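Local coordinates for tRNA nucleotidyl transferase-related protein (Thermotoga maritima, PDB 3H38), which is a class II CCA-adding enzyme that attaches C and A nucleotides to tRNA 3' ends, this chain being its C-terminal half, at residues K244-K249 / D301-R306; Y291-W296 / E312-E317; G30-M35 / A68-R73; E109-L114 / S170-P175. One frame throughout, in Å; residues are numbered along the deposited sequence.

In the fold
Contacts 1 and 2 lie in the helical C-terminal part of the chain and share helix 293-302. Contact 1 uses its C-terminal end and contact 2 its N-terminal end, and their centres are about 12 Å apart. Contact 1 is the buried one, with two rings and a tyrosine-to-carbonyl bond. Contact 2 is partly buried and depends on an arginine. Contacts 3 and 4 are surface contacts. Contact 3 joins two helices of the nucleotidyltransferase head, about 56 Å from contact 2 between centres, through a tyrosine. Contact 4 is mostly backbone and proline packing beside the nucleotide-binding residue D174.

Contact 1 (K244-K249 / D301-R306); sequences KHLFPK and DRYSLR
Y303 meets L246 and F247 in the tight part of this contact. All three are buried. The hydroxyl Y303 OH donates to L246 O at 2.9 Å, with a C=O...donor angle of 120° and the donor tilted from the carbonyl plane. L246 is the last residue of helix 242-246, so the tyrosine binds a carbonyl at a helix C-terminus. Y303 is itself the first residue beyond helix 293-302. Its CG sits beside the backbone N, opposite the carbonyl carbon (chi1 -50°), and the ring reaches across to the other segment. F247 CE2 packs against Y303 CE1 at 3.8 Å. The two rings meet obliquely, with their planes inclined at 48°. On its own segment, R302 CG lies over one face of the Y303 ring.

The other side is looser and wetter, at the partly exposed H245 and R302. There a water donates to H245 O at 2.8 Å and accepts from R302 NH1, also at 2.8 Å. Its bond to Y303 OH is weak.

L246 also packs on L221 of helix 214-225, and R302 NH2 bonds T212 O just before that helix. F247 leans on L284 and F287 of helix 279-287. The contact thus joins the C-terminal ends of helices 242-246 and 293-302 within the helical part of the chain.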
loop_
_atom_site.group_PDB
_atom_site.type_symbol
_atom_site.label_atom_id
_atom_site.label_comp_id
_atom_site.label_asym_id
_atom_site.label_seq_id
_atom_site.Cartn_x
_atom_site.Cartn_y
_atom_site.Cartn_z
ATOM N N LYS A 244 -0.523 7.963 16.422
ATOM C CA LYS A 244 -1.522 8.142 17.483
ATOM C C LYS A 244 -2.759 8.954 17.040
ATOM O O LYS A 244 -3.878 8.684 17.495
ATOM C CB LYS A 244 -0.891 8.711 18.767
ATOM C CG LYS A 244 -1.109 10.205 19.021
ATOM C CD LYS A 244 0.111 11.074 18.653
ATOM C CE LYS A 244 0.797 11.699 19.879
ATOM N NZ LYS A 244 1.828 10.812 20.512
ATOM N N HIS A 245 -2.561 9.935 16.154
ATOM C CA HIS A 245 -3.689 10.665 15.574
ATOM C C HIS A 245 -4.431 9.830 14.550
ATOM O O HIS A 245 -5.567 10.140 14.193
ATOM C CB HIS A 245 -3.241 11.949 14.907
ATOM C CG HIS A 245 -2.836 13.014 15.871
ATOM N ND1 HIS A 245 -3.751 13.766 16.563
ATOM C CD2 HIS A 245 -1.609 13.467 16.228
ATOM C CE1 HIS A 245 -3.106 14.643 17.326
ATOM N NE2 HIS A 245 -1.809 14.476 17.141
ATOM N N LEU A 246 -3.796 8.783 14.047
ATOM C CA LEU A 246 -4.540 7.853 13.202
ATOM C C LEU A 246 -5.297 6.830 14.072
ATOM O O LEU A 246 -6.456 6.491 13.800
ATOM C CB LEU A 246 -3.622 7.155 12.182
ATOM C CG LEU A 246 -2.868 8.056 11.204
ATOM C CD1 LEU A 246 -2.117 7.235 10.168
ATOM C CD2 LEU A 246 -3.839 9.027 10.512
ATOM N N PHE A 247 -4.630 6.366 15.128
ATOM C CA PHE A 247 -5.164 5.333 16.024
ATOM C C PHE A 247 -4.898 5.762 17.451
ATOM O O PHE A 247 -3.779 5.654 17.942
ATOM C CB PHE A 247 -4.505 3.979 15.765
ATOM C CG PHE A 247 -4.355 3.664 14.320
ATOM C CD1 PHE A 247 -3.182 3.957 13.659
ATOM C CD2 PHE A 247 -5.417 3.138 13.602
ATOM C CE1 PHE A 247 -3.057 3.700 12.301
ATOM C CE2 PHE A 247 -5.305 2.884 12.250
ATOM C CZ PHE A 247 -4.116 3.158 11.595
ATOM N N PRO A 248 -5.946 6.240 18.120
ATOM C CA PRO A 248 -5.895 7.016 19.361
ATOM C C PRO A 248 -5.545 6.160 20.573
ATOM O O PRO A 248 -5.262 6.690 21.643
ATOM C CB PRO A 248 -7.330 7.556 19.491
ATOM C CG PRO A 248 -8.033 7.179 18.175
ATOM C CD PRO A 248 -7.328 5.959 17.707
ATOM N N LYS A 249 -5.594 4.846 20.410
ATOM C CA LYS A 249 -5.203 3.939 21.476
ATOM C C LYS A 249 -3.896 3.202 21.206
ATOM O O LYS A 249 -3.492 2.353 22.001
ATOM C CB LYS A 249 -6.308 2.925 21.757
ATOM C CG LYS A 249 -7.061 3.207 23.024
ATOM C CD LYS A 249 -7.933 4.417 22.888
ATOM C CE LYS A 249 -8.437 4.853 24.251
ATOM N NZ LYS A 249 -9.560 5.822 24.125
ATOM N N ASP A 301 -14.915 1.245 12.505
ATOM C CA ASP A 301 -15.868 1.960 11.665
ATOM C C ASP A 301 -15.221 3.075 10.873
ATOM O O ASP A 301 -15.668 3.359 9.768
ATOM C CB ASP A 301 -17.027 2.550 12.491
ATOM C CG ASP A 301 -18.031 1.490 12.973
ATOM O OD1 ASP A 301 -18.164 0.416 12.331
ATOM O OD2 ASP A 301 -18.698 1.750 14.002
ATOM N N ARG A 302 -14.199 3.723 11.433
ATOM C CA ARG A 302 -13.586 4.874 10.766
ATOM C C ARG A 302 -12.866 4.464 9.474
ATOM O O ARG A 302 -13.139 4.994 8.388
ATOM C CB ARG A 302 -12.648 5.630 11.715
ATOM C CG ARG A 302 -11.841 6.744 11.054
ATOM C CD ARG A 302 -11.492 7.852 12.037
ATOM N NE ARG A 302 -10.414 8.738 11.577
ATOM C CZ ARG A 302 -10.592 9.787 10.776
ATOM N NH1 ARG A 302 -9.564 10.552 10.444
ATOM N NH2 ARG A 302 -11.801 10.082 10.312
ATOM N N TYR A 303 -11.993 3.487 9.590
ATOM C CA TYR A 303 -11.370 2.806 8.487
ATOM C C TYR A 303 -12.291 1.657 8.345
ATOM O O TYR A 303 -12.943 1.352 9.269
ATOM C CB TYR A 303 -9.986 2.397 8.898
ATOM C CG TYR A 303 -9.281 3.553 9.474
ATOM C CD1 TYR A 303 -9.064 3.636 10.796
ATOM C CD2 TYR A 303 -8.897 4.607 8.692
ATOM C CE1 TYR A 303 -8.455 4.700 11.315
ATOM C CE2 TYR A 303 -8.300 5.666 9.210
ATOM C CZ TYR A 303 -8.057 5.710 10.518
ATOM O OH TYR A 303 -7.456 6.773 11.063
ATOM N N SER A 304 -12.492 1.073 7.200
ATOM C CA SER A 304 -13.543 0.060 7.180
ATOM C C SER A 304 -13.123 -1.383 7.372
ATOM O O SER A 304 -13.090 -2.109 6.427
ATOM C CB SER A 304 -14.398 0.216 5.942
ATOM O OG SER A 304 -15.085 1.434 5.989
ATOM N N LEU A 305 -12.880 -1.801 8.610
ATOM C CA LEU A 305 -12.254 -3.079 8.946
ATOM C C LEU A 305 -13.245 -4.226 9.097
ATOM O O LEU A 305 -14.396 -4.013 9.487
ATOM C CB LEU A 305 -11.444 -2.897 10.223
ATOM C CG LEU A 305 -10.597 -1.620 10.133
ATOM C CD1 LEU A 305 -9.719 -1.404 11.389
ATOM C CD2 LEU A 305 -9.748 -1.584 8.811
ATOM N N ARG A 306 -12.797 -5.445 8.870
ATOM C CA ARG A 306 -13.627 -6.602 9.070
ATOM C C ARG A 306 -14.013 -6.672 10.509
ATOM O O ARG A 306 -13.276 -6.277 11.352
ATOM C CB ARG A 306 -12.871 -7.849 8.746
ATOM C CG ARG A 306 -12.363 -7.901 7.374
ATOM C CD ARG A 306 -12.196 -9.291 6.848
ATOM N NE ARG A 306 -12.219 -9.273 5.391
ATOM C CZ ARG A 306 -12.338 -10.342 4.604
ATOM N NH1 ARG A 306 -12.444 -11.559 5.119
ATOM N NH2 ARG A 306 -12.338 -10.187 3.290
HETATM O O HOH W 1 -7.843 9.883 12.587
#

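Contact 2 (Y291-W296 / E312-E317); sequences YDDESW and EIRHVE
The N-terminal end of helix 293-302 is held here by R314 of helix 309-328, which binds Y291 and D293. These two flank D292, the N-cap residue. With chi1 at -74° and the chain extended from CG to NE, the guanidinium of R314 reaches across to the neighbouring helix end. NH1 donates to Y291 O at 2.7 Å, in the carbonyl plane. NH1 and NH2 also form an end-on salt bridge with D293, both to the single atom OD1. The NH2 to D293 OD1 bond is 2.9 Å long and fairly straight, at 156°. A leucine in place of R314 would probably leave the D293 carboxylate without its charge mate and Y291 O without this donor.

D293 lies in the first helical turn, where a carboxylate is likely to be favoured by the helix dipole. That turn is closed by W296 N to D292 O, and S295 OG donates to D292 OD2 at 2.7 Å. The side chain of Y291 turns from the arginine, and its hydroxyl bonds K249 N. E317, one helical turn beyond R314, accepts from F290 N, a second tie to the same loop. The carboxylate of D293 and the guanidinium of R314 are inclined at 65°, and both nitrogens approach OD1 from one face of the carboxylate.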
loop_
_atom_site.group_PDB
_atom_site.type_symbol
_atom_site.label_atom_id
_atom_site.label_comp_id
_atom_site.label_asym_id
_atom_site.label_seq_id
_atom_site.Cartn_x
_atom_site.Cartn_y
_atom_site.Cartn_z
ATOM N N TYR A 291 -6.703 -3.250 22.316
ATOM C CA TYR A 291 -7.760 -2.274 22.135
ATOM C C TYR A 291 -9.030 -2.755 22.822
ATOM O O TYR A 291 -9.471 -3.888 22.641
ATOM C CB TYR A 291 -8.030 -2.037 20.642
ATOM C CG TYR A 291 -7.371 -0.807 20.064
ATOM C CD1 TYR A 291 -8.118 0.123 19.358
ATOM C CD2 TYR A 291 -6.008 -0.578 20.215
ATOM C CE1 TYR A 291 -7.534 1.261 18.821
ATOM C CE2 TYR A 291 -5.406 0.564 19.679
ATOM C CZ TYR A 291 -6.185 1.479 18.980
ATOM O OH TYR A 291 -5.638 2.621 18.436
ATOM N N ASP A 292 -9.606 -1.875 23.623
ATOM C CA ASP A 292 -10.904 -2.115 24.224
ATOM C C ASP A 292 -11.994 -2.101 23.145
ATOM O O ASP A 292 -11.812 -1.525 22.071
ATOM C CB ASP A 292 -11.171 -1.045 25.283
ATOM C CG ASP A 292 -10.697 0.349 24.845
ATOM O OD1 ASP A 292 -9.562 0.489 24.300
ATOM O OD2 ASP A 292 -11.464 1.307 25.067
ATOM N N ASP A 293 -13.137 -2.667 23.452
ATOM C CA ASP A 293 -14.208 -2.847 22.513
ATOM C C ASP A 293 -14.738 -1.579 21.887
ATOM O O ASP A 293 -15.108 -1.573 20.754
ATOM C CB ASP A 293 -15.354 -3.544 23.224
ATOM C CG ASP A 293 -15.217 -5.037 23.209
ATOM O OD1 ASP A 293 -14.576 -5.538 22.292
ATOM O OD2 ASP A 293 -15.755 -5.726 24.079
ATOM N N GLU A 294 -14.827 -0.511 22.645
ATOM C CA GLU A 294 -15.340 0.753 22.133
ATOM C C GLU A 294 -14.263 1.490 21.340
ATOM O O GLU A 294 -14.561 2.176 20.358
ATOM C CB GLU A 294 -15.899 1.631 23.259
ATOM C CG GLU A 294 -14.965 1.844 24.438
ATOM C CD GLU A 294 -14.698 0.565 25.226
ATOM O OE1 GLU A 294 -13.794 -0.199 24.829
ATOM O OE2 GLU A 294 -15.378 0.327 26.249
ATOM N N SER A 295 -13.010 1.345 21.760
ATOM C CA SER A 295 -11.911 1.905 20.987
ATOM C C SER A 295 -11.842 1.185 19.651
ATOM O O SER A 295 -11.682 1.821 18.616
ATOM C CB SER A 295 -10.592 1.801 21.740
ATOM O OG SER A 295 -10.621 2.676 22.854
ATOM N N TRP A 296 -12.011 -0.135 19.691
ATOM C CA TRP A 296 -12.125 -0.948 18.485
ATOM C C TRP A 296 -13.273 -0.523 17.563
ATOM O O TRP A 296 -13.060 -0.289 16.372
ATOM C CB TRP A 296 -12.291 -2.423 18.855
ATOM C CG TRP A 296 -12.963 -3.273 17.796
ATOM C CD1 TRP A 296 -14.192 -3.891 17.886
ATOM C CD2 TRP A 296 -12.443 -3.609 16.498
ATOM N NE1 TRP A 296 -14.459 -4.590 16.724
ATOM C CE2 TRP A 296 -13.406 -4.431 15.858
ATOM C CE3 TRP A 296 -11.257 -3.296 15.813
ATOM C CZ2 TRP A 296 -13.216 -4.937 14.570
ATOM C CZ3 TRP A 296 -11.074 -3.801 14.523
ATOM C CH2 TRP A 296 -12.046 -4.619 13.922
ATOM N N GLU A 312 -9.146 -11.926 16.021
ATOM C CA GLU A 312 -7.895 -12.565 15.583
ATOM C C GLU A 312 -6.678 -11.931 16.222
ATOM O O GLU A 312 -5.724 -12.622 16.599
ATOM C CB GLU A 312 -7.748 -12.493 14.068
ATOM C CG GLU A 312 -8.886 -13.164 13.307
ATOM C CD GLU A 312 -9.241 -12.445 12.006
ATOM O OE1 GLU A 312 -10.448 -12.242 11.760
ATOM O OE2 GLU A 312 -8.319 -12.075 11.240
ATOM N N ILE A 313 -6.719 -10.609 16.331
ATOM C CA ILE A 313 -5.695 -9.863 17.039
ATOM C C ILE A 313 -5.642 -10.344 18.479
ATOM O O ILE A 313 -4.574 -10.650 19.007
ATOM C CB ILE A 313 -5.991 -8.348 16.991
ATOM C CG1 ILE A 313 -5.707 -7.819 15.579
ATOM C CG2 ILE A 313 -5.192 -7.595 18.048
ATOM C CD1 ILE A 313 -5.943 -6.313 15.388
ATOM N N ARG A 314 -6.813 -10.439 19.093
ATOM C CA ARG A 314 -6.926 -10.815 20.488
ATOM C C ARG A 314 -6.420 -12.223 20.720
ATOM O O ARG A 314 -5.799 -12.500 21.742
ATOM C CB ARG A 314 -8.364 -10.647 20.975
ATOM C CG ARG A 314 -8.706 -9.187 21.161
ATOM C CD ARG A 314 -10.093 -8.969 21.709
ATOM N NE ARG A 314 -10.219 -7.603 22.214
ATOM C CZ ARG A 314 -11.375 -6.965 22.356
ATOM N NH1 ARG A 314 -11.399 -5.722 22.823
ATOM N NH2 ARG A 314 -12.507 -7.574 22.032
ATOM N N HIS A 315 -6.660 -13.109 19.763
ATOM C CA HIS A 315 -6.112 -14.452 19.864
ATOM C C HIS A 315 -4.588 -14.375 19.989
ATOM O O HIS A 315 -4.004 -15.012 20.854
ATOM C CB HIS A 315 -6.537 -15.310 18.666
ATOM C CG HIS A 315 -5.973 -16.702 18.680
ATOM N ND1 HIS A 315 -6.118 -17.560 19.759
ATOM C CD2 HIS A 315 -5.280 -17.399 17.750
ATOM C CE1 HIS A 315 -5.534 -18.708 19.491
ATOM N NE2 HIS A 315 -5.020 -18.644 18.273
ATOM N N VAL A 316 -3.949 -13.559 19.153
ATOM C CA VAL A 316 -2.487 -13.469 19.169
ATOM C C VAL A 316 -2.002 -12.759 20.427
ATOM O O VAL A 316 -1.119 -13.253 21.126
ATOM C CB VAL A 316 -1.922 -12.803 17.869
ATOM C CG1 VAL A 316 -0.409 -12.584 17.943
ATOM C CG2 VAL A 316 -2.255 -13.653 16.664
ATOM N N GLU A 317 -2.594 -11.614 20.746
ATOM C CA GLU A 317 -2.131 -10.883 21.919
ATOM C C GLU A 317 -2.287 -11.715 23.180
ATOM O O GLU A 317 -1.501 -11.582 24.108
ATOM C CB GLU A 317 -2.809 -9.518 22.064
ATOM C CG GLU A 317 -4.302 -9.573 22.311
ATOM C CD GLU A 317 -4.964 -8.206 22.197
ATOM O OE1 GLU A 317 -4.805 -7.531 21.144
ATOM O OE2 GLU A 317 -5.649 -7.809 23.169
#

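Contact 3 (G30-M35 / A68-R73); sequences GDEVNM and AEYAKR
The short bond from Y70 OH to E32 OE2, 2.6 Å, is unusual in direction. The hydroxyl comes from above the carboxylate, 45° out of its plane, while OE2 lies near the plane of the tyrosine ring. The other oxygen, E32 OE1, forms a salt bridge with K28 of the same helix. V33 covers one ring face of Y70: its CG1 stands 3.7 Å from the ring centroid and 11° off the normal, a CH-pi contact. The tyrosine CG is anti to the backbone N (chi1 -173°), which extends the ring toward this helix end. A serine here would probably open a gap beneath V33 and cost E32 its hydroxyl donor. A Schellman motif ends the helix, with M35 N bonded to G30 O and N34 as the C-prime residue. The Y70 ring also meets F29 edge-to-face. Helix 17-32 thus packs beside helix 64-72, whose A68 and K72 rest on strand 87-92 of the central sheet.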
loop_
_atom_site.group_PDB
_atom_site.type_symbol
_atom_site.label_atom_id
_atom_site.label_comp_id
_atom_site.label_asym_id
_atom_site.label_seq_id
_atom_site.Cartn_x
_atom_site.Cartn_y
_atom_site.Cartn_z
ATOM N N GLY A 30 -2.957 18.734 -30.588
ATOM C CA GLY A 30 -3.289 19.862 -29.732
ATOM C C GLY A 30 -3.489 21.098 -30.589
ATOM O O GLY A 30 -4.525 21.748 -30.515
ATOM N N ASP A 31 -2.494 21.405 -31.415
ATOM C CA ASP A 31 -2.548 22.542 -32.324
ATOM C C ASP A 31 -3.732 22.465 -33.284
ATOM O O ASP A 31 -4.363 23.475 -33.584
ATOM C CB ASP A 31 -1.268 22.621 -33.149
ATOM C CG ASP A 31 -0.107 23.179 -32.364
ATOM O OD1 ASP A 31 -0.307 23.449 -31.157
ATOM O OD2 ASP A 31 0.992 23.351 -32.950
ATOM N N GLU A 32 -4.019 21.267 -33.768
ATOM C CA GLU A 32 -5.028 21.096 -34.801
ATOM C C GLU A 32 -6.431 21.268 -34.246
ATOM O O GLU A 32 -7.383 21.421 -35.004
ATOM C CB GLU A 32 -4.880 19.738 -35.479
ATOM C CG GLU A 32 -3.729 19.691 -36.479
ATOM C CD GLU A 32 -3.377 18.273 -36.891
ATOM O OE1 GLU A 32 -2.484 18.113 -37.747
ATOM O OE2 GLU A 32 -3.982 17.317 -36.356
ATOM N N VAL A 33 -6.547 21.243 -32.922
ATOM C CA VAL A 33 -7.817 21.497 -32.255
ATOM C C VAL A 33 -7.661 22.634 -31.251
ATOM O O VAL A 33 -8.501 22.833 -30.384
ATOM C CB VAL A 33 -8.335 20.244 -31.547
ATOM C CG1 VAL A 33 -8.674 19.178 -32.569
ATOM C CG2 VAL A 33 -7.291 19.722 -30.546
ATOM N N ASN A 34 -6.568 23.377 -31.374
ATOM C CA ASN A 34 -6.363 24.562 -30.546
ATOM C C ASN A 34 -6.395 24.343 -29.033
ATOM O O ASN A 34 -6.949 25.156 -28.297
ATOM C CB ASN A 34 -7.359 25.657 -30.937
ATOM C CG ASN A 34 -7.142 26.150 -32.348
ATOM O OD1 ASN A 34 -6.101 26.738 -32.660
ATOM N ND2 ASN A 34 -8.119 25.901 -33.219
ATOM N N MET A 35 -5.780 23.257 -28.575
ATOM C CA MET A 35 -5.589 23.007 -27.143
ATOM C C MET A 35 -4.100 22.889 -26.849
ATOM O O MET A 35 -3.392 22.151 -27.532
ATOM C CB MET A 35 -6.268 21.710 -26.737
ATOM C CG MET A 35 -7.810 21.748 -26.774
ATOM S SD MET A 35 -8.429 20.117 -26.384
ATOM C CE MET A 35 -9.942 20.023 -27.361
ATOM N N ALA A 68 -9.575 13.508 -26.890
ATOM C CA ALA A 68 -9.513 12.059 -26.967
ATOM C C ALA A 68 -10.192 11.567 -28.251
ATOM O O ALA A 68 -9.653 10.716 -28.945
ATOM C CB ALA A 68 -10.138 11.432 -25.730
ATOM N N GLU A 69 -11.356 12.101 -28.570
ATOM C CA GLU A 69 -12.068 11.728 -29.770
ATOM C C GLU A 69 -11.242 11.989 -31.015
ATOM O O GLU A 69 -11.111 11.155 -31.879
ATOM C CB GLU A 69 -13.388 12.489 -29.841
ATOM C CG GLU A 69 -14.566 11.770 -29.211
ATOM C CD GLU A 69 -15.649 12.707 -28.704
ATOM O OE1 GLU A 69 -15.506 13.931 -28.819
ATOM O OE2 GLU A 69 -16.673 12.228 -28.194
ATOM N N TYR A 70 -10.694 13.178 -31.091
ATOM C CA TYR A 70 -9.832 13.580 -32.190
ATOM C C TYR A 70 -8.619 12.677 -32.297
ATOM O O TYR A 70 -8.291 12.194 -33.383
ATOM C CB TYR A 70 -9.359 15.015 -31.993
ATOM C CG TYR A 70 -8.600 15.532 -33.174
ATOM C CD1 TYR A 70 -9.249 15.794 -34.371
ATOM C CD2 TYR A 70 -7.231 15.746 -33.108
ATOM C CE1 TYR A 70 -8.561 16.266 -35.471
ATOM C CE2 TYR A 70 -6.526 16.218 -34.206
ATOM C CZ TYR A 70 -7.199 16.476 -35.383
ATOM O OH TYR A 70 -6.512 16.940 -36.479
ATOM N N ALA A 71 -7.947 12.475 -31.162
ATOM C CA ALA A 71 -6.819 11.554 -31.066
ATOM C C ALA A 71 -7.210 10.163 -31.552
ATOM O O ALA A 71 -6.439 9.496 -32.246
ATOM C CB ALA A 71 -6.312 11.476 -29.624
ATOM N N LYS A 72 -8.402 9.716 -31.181
ATOM C CA LYS A 72 -8.803 8.361 -31.461
ATOM C C LYS A 72 -8.788 8.028 -32.916
ATOM O O LYS A 72 -8.485 6.929 -33.268
ATOM C CB LYS A 72 -10.177 8.045 -30.899
ATOM C CG LYS A 72 -10.435 6.563 -30.780
ATOM C CD LYS A 72 -11.729 6.152 -31.399
ATOM C CE LYS A 72 -11.912 4.667 -31.288
ATOM N NZ LYS A 72 -13.123 4.265 -30.535
ATOM N N ARG A 73 -9.131 8.965 -33.775
ATOM C CA ARG A 73 -9.196 8.652 -35.177
ATOM C C ARG A 73 -7.895 8.640 -35.901
ATOM O O ARG A 73 -7.864 8.527 -37.106
ATOM C CB ARG A 73 -10.144 9.557 -35.912
ATOM C CG ARG A 73 -10.089 10.965 -35.598
ATOM C CD ARG A 73 -10.669 11.699 -36.736
ATOM N NE ARG A 73 -11.563 12.744 -36.299
ATOM C CZ ARG A 73 -11.636 13.942 -36.854
ATOM N NH1 ARG A 73 -10.874 14.238 -37.878
ATOM N NH2 ARG A 73 -12.476 14.839 -36.388
#

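Contact 4 (E109-L114 / S170-P175); sequences ESPAKL and SFVDDP
The carbonyl oxygen of V172 is met by two ring carbons of P111. CB approaches V172 O at 3.1 Å and CG at 3.8 Å. The proline ring lies alongside the valine side chain, with P111 CG and V172 CG1 4.2 Å apart. P111 is the centre of an inverse gamma turn, in which A112 N bonds S110 O weakly. The turn brings the backbones together, and the CA atoms of P111 and D173 are 4.6 Å apart. Packing rather than polar bonding joins the segments. D174, which follows D173, binds CTP and ATP in other structures of this protein. Its OD1 forms a salt bridge with R216, and its OD2 caps T176 N. The loop between strands 105-106 and 116-117 of the head thus rests against helix 170-173, with R211 and Y208 of helix 208-211 touching P111 and V172 respectively.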
loop_
_atom_site.group_PDB
_atom_site.type_symbol
_atom_site.label_atom_id
_atom_site.label_comp_id
_atom_site.label_asym_id
_atom_site.label_seq_id
_atom_site.Cartn_x
_atom_site.Cartn_y
_atom_site.Cartn_z
ATOM N N GLU A 109 -13.363 25.041 0.183
ATOM C CA GLU A 109 -14.285 25.762 1.060
ATOM C C GLU A 109 -13.988 25.352 2.512
ATOM O O GLU A 109 -13.959 26.191 3.396
ATOM C CB GLU A 109 -15.747 25.473 0.678
ATOM C CG GLU A 109 -15.911 24.701 -0.660
ATOM C CD GLU A 109 -15.565 23.199 -0.563
ATOM O OE1 GLU A 109 -16.468 22.359 -0.779
ATOM O OE2 GLU A 109 -14.395 22.851 -0.281
ATOM N N SER A 110 -13.674 24.082 2.701
ATOM C CA SER A 110 -13.346 23.473 3.985
ATOM C C SER A 110 -12.158 22.537 3.860
ATOM O O SER A 110 -11.757 22.253 2.778
ATOM C CB SER A 110 -14.538 22.692 4.505
ATOM O OG SER A 110 -15.571 23.568 4.858
ATOM N N PRO A 111 -11.656 21.985 4.956
ATOM C CA PRO A 111 -10.550 21.034 4.809
ATOM C C PRO A 111 -11.091 19.644 4.463
ATOM O O PRO A 111 -10.873 18.688 5.206
ATOM C CB PRO A 111 -9.915 21.023 6.199
ATOM C CG PRO A 111 -10.223 22.366 6.758
ATOM C CD PRO A 111 -11.579 22.731 6.224
ATOM N N ALA A 112 -11.789 19.551 3.332
ATOM C CA ALA A 112 -12.353 18.289 2.849
ATOM C C ALA A 112 -12.137 18.103 1.344
ATOM O O ALA A 112 -11.010 18.153 0.853
ATOM C CB ALA A 112 -13.834 18.205 3.189
ATOM N N LYS A 113 -13.239 17.896 0.623
ATOM C CA LYS A 113 -13.222 17.742 -0.849
ATOM C C LYS A 113 -13.523 19.068 -1.625
ATOM O O LYS A 113 -14.588 19.680 -1.476
ATOM C CB LYS A 113 -14.213 16.645 -1.269
ATOM C CG LYS A 113 -13.681 15.651 -2.255
ATOM C CD LYS A 113 -12.814 14.580 -1.591
ATOM C CE LYS A 113 -13.530 13.221 -1.578
ATOM N NZ LYS A 113 -13.212 12.307 -0.401
ATOM N N LEU A 114 -12.580 19.471 -2.471
ATOM C CA LEU A 114 -12.553 20.770 -3.180
ATOM C C LEU A 114 -13.545 20.935 -4.356
ATOM O O LEU A 114 -13.945 19.940 -4.979
ATOM C CB LEU A 114 -11.137 20.971 -3.707
ATOM C CG LEU A 114 -10.519 19.591 -3.990
ATOM C CD1 LEU A 114 -10.284 18.771 -2.725
ATOM C CD2 LEU A 114 -11.373 18.769 -4.930
ATOM N N SER A 170 -1.421 23.803 2.452
ATOM C CA SER A 170 -1.427 22.537 1.724
ATOM C C SER A 170 -1.828 21.334 2.595
ATOM O O SER A 170 -2.563 20.444 2.150
ATOM C CB SER A 170 -0.099 22.286 1.019
ATOM O OG SER A 170 -0.169 21.035 0.358
ATOM N N PHE A 171 -1.368 21.310 3.840
ATOM C CA PHE A 171 -1.714 20.192 4.708
ATOM C C PHE A 171 -3.124 20.295 5.238
ATOM O O PHE A 171 -3.808 19.284 5.372
ATOM C CB PHE A 171 -0.722 20.054 5.853
ATOM C CG PHE A 171 0.637 19.611 5.396
ATOM C CD1 PHE A 171 0.784 18.395 4.735
ATOM C CD2 PHE A 171 1.755 20.423 5.586
ATOM C CE1 PHE A 171 2.020 17.974 4.263
ATOM C CE2 PHE A 171 3.017 20.001 5.132
ATOM C CZ PHE A 171 3.143 18.775 4.472
ATOM N N VAL A 172 -3.539 21.527 5.510
ATOM C CA VAL A 172 -4.832 21.841 6.100
ATOM C C VAL A 172 -5.949 21.525 5.095
ATOM O O VAL A 172 -6.952 20.920 5.450
ATOM C CB VAL A 172 -4.877 23.329 6.446
ATOM C CG1 VAL A 172 -6.271 23.739 6.789
ATOM C CG2 VAL A 172 -3.912 23.644 7.583
ATOM N N ASP A 173 -5.750 21.975 3.854
ATOM C CA ASP A 173 -6.531 21.592 2.668
ATOM C C ASP A 173 -6.715 20.074 2.508
ATOM O O ASP A 173 -7.844 19.575 2.490
ATOM C CB ASP A 173 -5.846 22.132 1.388
ATOM C CG ASP A 173 -6.111 23.630 1.138
ATOM O OD1 ASP A 173 -5.682 24.162 0.071
ATOM O OD2 ASP A 173 -6.765 24.269 1.990
ATOM N N ASP A 174 -5.606 19.354 2.340
ATOM C CA ASP A 174 -5.637 17.893 2.213
ATOM C C ASP A 174 -4.593 17.222 3.123
ATOM O O ASP A 174 -3.426 17.062 2.746
ATOM C CB ASP A 174 -5.434 17.471 0.766
ATOM C CG ASP A 174 -5.626 15.993 0.577
ATOM O OD1 ASP A 174 -5.547 15.503 -0.569
ATOM O OD2 ASP A 174 -5.876 15.325 1.591
ATOM N N PRO A 175 -5.014 16.841 4.337
ATOM C CA PRO A 175 -4.119 16.321 5.376
ATOM C C PRO A 175 -3.559 14.971 4.956
ATOM O O PRO A 175 -2.669 14.424 5.599
ATOM C CB PRO A 175 -5.056 16.163 6.592
ATOM C CG PRO A 175 -6.241 17.041 6.309
ATOM C CD PRO A 175 -6.407 16.925 4.816
#